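Local coordinates for protein KLLA0F20702p (PDB 5Y5A) that probably serves as the Est1 subunit of yeast telomerase, binding Cdc13 so that the enzyme is recruited to telomeres, at residues Y96-N104 with G115-I126. Sequence-based numbering, arbitrary orientation.
Sequences YFQNWRNRN and GHRQLNSILQKI
Phe97 pushes its ring between Leu119 and Leu123 of the facing helix and contributes the largest single share of the buried surface. Its CE2 lies 3.3 Å from CD1 of Leu119, while CD1 of Leu123 sits over one face in a CH-pi contact, 4.2 Å from the ring centroid. Ile122 CG2 borders the ring edge and Ile126 CD1 approaches CZ obliquely, so a long, flat aromatic suits a site walled by branched aliphatic chains. Leu119 serves two aromatics with its two methyls: with CG anti to the backbone N (chi1 177°), CD1 reaches Phe97 and CD2 meets Trp100 CB at 3.5 Å. Replacing Phe97 by an alanine would probably open a gap between Leu119 and Leu123 and deprive the Leu123 methyl of its aromatic face. Toward the interhelical connection, one turn before Leu119, the backbones come closer at Gly115, whose CA lies 6.3 Å from CA of Asn104; having no side chain, it lets the Trp100 ring edge and the Asn104 amide draw near. Asn104 OD1 accepts a weak hydrogen bond from Asn112 N in that connection, which helps to place the amide. Helices 78-105 and 113-144 thus form an antiparallel helical hairpin, their local axes 165° apart, within the Est1 family region. Helix 179-206 packs alongside, Met205 touching both Phe97 and Leu123, and just beyond it Asp210 forms a salt bridge with Arg101.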
# COMPACT_ATOMS: atom_id res chain seq x y z
N TYR A 96 -12.17 9.23 -23.22
CA TYR A 96 -12.41 9.30 -24.66
C TYR A 96 -11.14 8.99 -25.45
O TYR A 96 -11.19 8.34 -26.49
CB TYR A 96 -12.96 10.67 -25.06
CG TYR A 96 -13.16 10.84 -26.55
CD1 TYR A 96 -14.30 10.35 -27.17
CD2 TYR A 96 -12.22 11.50 -27.33
CE1 TYR A 96 -14.50 10.51 -28.54
CE2 TYR A 96 -12.40 11.66 -28.70
CZ TYR A 96 -13.54 11.17 -29.29
OH TYR A 96 -13.74 11.32 -30.65
N PHE A 97 -10.01 9.48 -24.95
CA PHE A 97 -8.72 9.19 -25.56
C PHE A 97 -8.35 7.71 -25.42
O PHE A 97 -7.67 7.15 -26.29
CB PHE A 97 -7.63 10.07 -24.95
CG PHE A 97 -7.63 11.47 -25.48
CD1 PHE A 97 -8.59 12.38 -25.08
CD2 PHE A 97 -6.67 11.88 -26.39
CE1 PHE A 97 -8.59 13.67 -25.57
CE2 PHE A 97 -6.67 13.16 -26.89
CZ PHE A 97 -7.63 14.06 -26.48
N GLN A 98 -8.85 7.08 -24.37
CA GLN A 98 -8.60 5.67 -24.15
C GLN A 98 -9.38 4.90 -25.18
O GLN A 98 -8.82 4.15 -25.95
CB GLN A 98 -9.04 5.29 -22.74
CG GLN A 98 -8.71 3.87 -22.35
CD GLN A 98 -7.23 3.61 -22.26
OE1 GLN A 98 -6.56 4.16 -21.40
NE2 GLN A 98 -6.72 2.77 -23.13
N ASN A 99 -10.69 5.09 -25.19
CA ASN A 99 -11.57 4.43 -26.15
C ASN A 99 -11.05 4.55 -27.57
O ASN A 99 -11.05 3.59 -28.34
CB ASN A 99 -12.98 5.01 -26.08
CG ASN A 99 -13.66 4.73 -24.77
OD1 ASN A 99 -13.00 4.44 -23.77
ND2 ASN A 99 -14.99 4.82 -24.76
N TRP A 100 -10.60 5.75 -27.91
CA TRP A 100 -10.08 6.02 -29.23
C TRP A 100 -8.76 5.29 -29.46
O TRP A 100 -8.55 4.72 -30.52
CB TRP A 100 -9.92 7.52 -29.43
CG TRP A 100 -10.41 7.99 -30.75
CD1 TRP A 100 -11.61 8.61 -31.02
CD2 TRP A 100 -9.74 7.87 -32.01
NE1 TRP A 100 -11.71 8.88 -32.36
CE2 TRP A 100 -10.57 8.44 -32.98
CE3 TRP A 100 -8.50 7.34 -32.39
CZ2 TRP A 100 -10.21 8.49 -34.32
CZ3 TRP A 100 -8.15 7.39 -33.71
CH2 TRP A 100 -9.00 7.96 -34.66
N ARG A 101 -7.87 5.32 -28.46
CA ARG A 101 -6.60 4.60 -28.57
C ARG A 101 -6.83 3.12 -28.81
O ARG A 101 -6.07 2.46 -29.52
CB ARG A 101 -5.75 4.78 -27.31
CG ARG A 101 -4.43 4.01 -27.36
CD ARG A 101 -3.80 3.87 -25.98
NE ARG A 101 -2.50 3.21 -26.05
CZ ARG A 101 -2.31 1.90 -25.90
NH1 ARG A 101 -3.35 1.10 -25.68
NH2 ARG A 101 -1.09 1.39 -25.98
N ASN A 102 -7.90 2.60 -28.23
CA ASN A 102 -8.25 1.21 -28.40
C ASN A 102 -8.90 0.93 -29.75
O ASN A 102 -9.13 -0.22 -30.11
CB ASN A 102 -9.16 0.76 -27.26
CG ASN A 102 -8.51 0.93 -25.90
OD1 ASN A 102 -7.28 0.92 -25.78
ND2 ASN A 102 -9.33 1.11 -24.87
N ARG A 103 -9.20 1.99 -30.50
CA ARG A 103 -9.60 1.84 -31.90
C ARG A 103 -8.36 1.53 -32.74
O ARG A 103 -8.44 0.85 -33.76
CB ARG A 103 -10.28 3.09 -32.45
CG ARG A 103 -11.80 3.06 -32.47
CD ARG A 103 -12.31 3.79 -33.71
NE ARG A 103 -13.76 3.90 -33.75
CZ ARG A 103 -14.43 4.43 -34.77
NH1 ARG A 103 -15.76 4.49 -34.74
NH2 ARG A 103 -13.78 4.91 -35.82
N ASN A 104 -7.23 2.05 -32.29
CA ASN A 104 -5.95 1.88 -32.97
C ASN A 104 -5.42 0.45 -32.86
O ASN A 104 -4.99 -0.14 -33.85
CB ASN A 104 -4.93 2.87 -32.40
CG ASN A 104 -3.68 3.00 -33.26
OD1 ASN A 104 -3.26 2.05 -33.92
ND2 ASN A 104 -3.09 4.19 -33.25
N GLY A 115 -3.56 7.10 -37.01
CA GLY A 115 -4.33 7.30 -35.80
C GLY A 115 -3.54 7.73 -34.57
O GLY A 115 -3.92 8.66 -33.87
N HIS A 116 -2.42 7.04 -34.33
CA HIS A 116 -1.57 7.27 -33.17
C HIS A 116 -1.14 8.74 -33.06
O HIS A 116 -1.52 9.43 -32.12
CB HIS A 116 -0.33 6.39 -33.25
CG HIS A 116 0.57 6.50 -32.07
ND1 HIS A 116 0.32 5.85 -30.87
CD2 HIS A 116 1.74 7.17 -31.88
CE1 HIS A 116 1.28 6.12 -30.01
NE2 HIS A 116 2.16 6.92 -30.60
N ARG A 117 -0.37 9.20 -34.04
CA ARG A 117 0.21 10.54 -34.00
C ARG A 117 -0.83 11.66 -34.07
O ARG A 117 -0.60 12.75 -33.55
CB ARG A 117 1.22 10.70 -35.13
CG ARG A 117 2.44 9.80 -35.00
CD ARG A 117 3.40 10.00 -36.16
NE ARG A 117 4.59 9.15 -36.04
CZ ARG A 117 5.57 9.10 -36.94
NH1 ARG A 117 5.51 9.85 -38.03
NH2 ARG A 117 6.61 8.30 -36.74
N GLN A 118 -1.96 11.40 -34.73
CA GLN A 118 -2.98 12.43 -34.87
C GLN A 118 -3.66 12.73 -33.55
O GLN A 118 -3.79 13.89 -33.15
CB GLN A 118 -4.02 12.02 -35.91
CG GLN A 118 -5.08 13.07 -36.16
CD GLN A 118 -5.99 12.72 -37.32
OE1 GLN A 118 -5.91 11.63 -37.87
NE2 GLN A 118 -6.85 13.66 -37.70
N LEU A 119 -4.10 11.69 -32.85
CA LEU A 119 -4.78 11.88 -31.58
C LEU A 119 -3.77 12.15 -30.46
O LEU A 119 -4.12 12.72 -29.44
CB LEU A 119 -5.65 10.67 -31.24
CG LEU A 119 -6.35 10.75 -29.88
CD1 LEU A 119 -7.33 11.92 -29.83
CD2 LEU A 119 -7.02 9.43 -29.53
N ASN A 120 -2.52 11.76 -30.68
CA ASN A 120 -1.45 12.20 -29.79
C ASN A 120 -1.14 13.68 -29.99
O ASN A 120 -0.56 14.32 -29.12
CB ASN A 120 -0.19 11.36 -30.00
CG ASN A 120 -0.08 10.22 -29.02
OD1 ASN A 120 -0.69 10.25 -27.95
ND2 ASN A 120 0.69 9.20 -29.38
N SER A 121 -1.52 14.22 -31.14
CA SER A 121 -1.27 15.62 -31.41
C SER A 121 -2.29 16.51 -30.70
O SER A 121 -1.92 17.51 -30.08
CB SER A 121 -1.29 15.90 -32.91
OG SER A 121 -1.10 17.29 -33.15
N ILE A 122 -3.56 16.15 -30.79
CA ILE A 122 -4.61 16.89 -30.11
C ILE A 122 -4.49 16.73 -28.59
O ILE A 122 -4.86 17.63 -27.83
CB ILE A 122 -6.03 16.46 -30.58
CG1 ILE A 122 -6.26 16.82 -32.05
CG2 ILE A 122 -7.10 17.07 -29.71
CD1 ILE A 122 -7.51 16.20 -32.66
N LEU A 123 -3.95 15.60 -28.15
CA LEU A 123 -3.76 15.36 -26.73
C LEU A 123 -2.75 16.33 -26.15
O LEU A 123 -2.94 16.86 -25.05
CB LEU A 123 -3.29 13.92 -26.47
CG LEU A 123 -2.87 13.66 -25.02
CD1 LEU A 123 -4.06 13.80 -24.09
CD2 LEU A 123 -2.21 12.31 -24.86
N GLN A 124 -1.68 16.58 -26.89
CA GLN A 124 -0.61 17.44 -26.43
C GLN A 124 -1.03 18.91 -26.49
O GLN A 124 -0.32 19.78 -25.99
CB GLN A 124 0.66 17.20 -27.24
CG GLN A 124 1.29 15.84 -26.99
CD GLN A 124 2.40 15.50 -27.97
OE1 GLN A 124 2.52 16.11 -29.04
NE2 GLN A 124 3.22 14.51 -27.61
N LYS A 125 -2.17 19.17 -27.11
CA LYS A 125 -2.77 20.50 -27.09
C LYS A 125 -3.49 20.74 -25.77
O LYS A 125 -3.58 21.88 -25.29
CB LYS A 125 -3.75 20.69 -28.25
CG LYS A 125 -3.15 20.57 -29.64
CD LYS A 125 -4.19 20.89 -30.70
CE LYS A 125 -3.64 20.70 -32.11
NZ LYS A 125 -4.67 21.04 -33.13
N ILE A 126 -3.99 19.66 -25.17
CA ILE A 126 -4.87 19.74 -24.01
C ILE A 126 -4.15 19.46 -22.70
O ILE A 126 -4.40 20.13 -21.69
CB ILE A 126 -6.05 18.76 -24.15
CG1 ILE A 126 -6.96 19.16 -25.32
CG2 ILE A 126 -6.84 18.68 -22.86
CD1 ILE A 126 -7.98 18.11 -25.69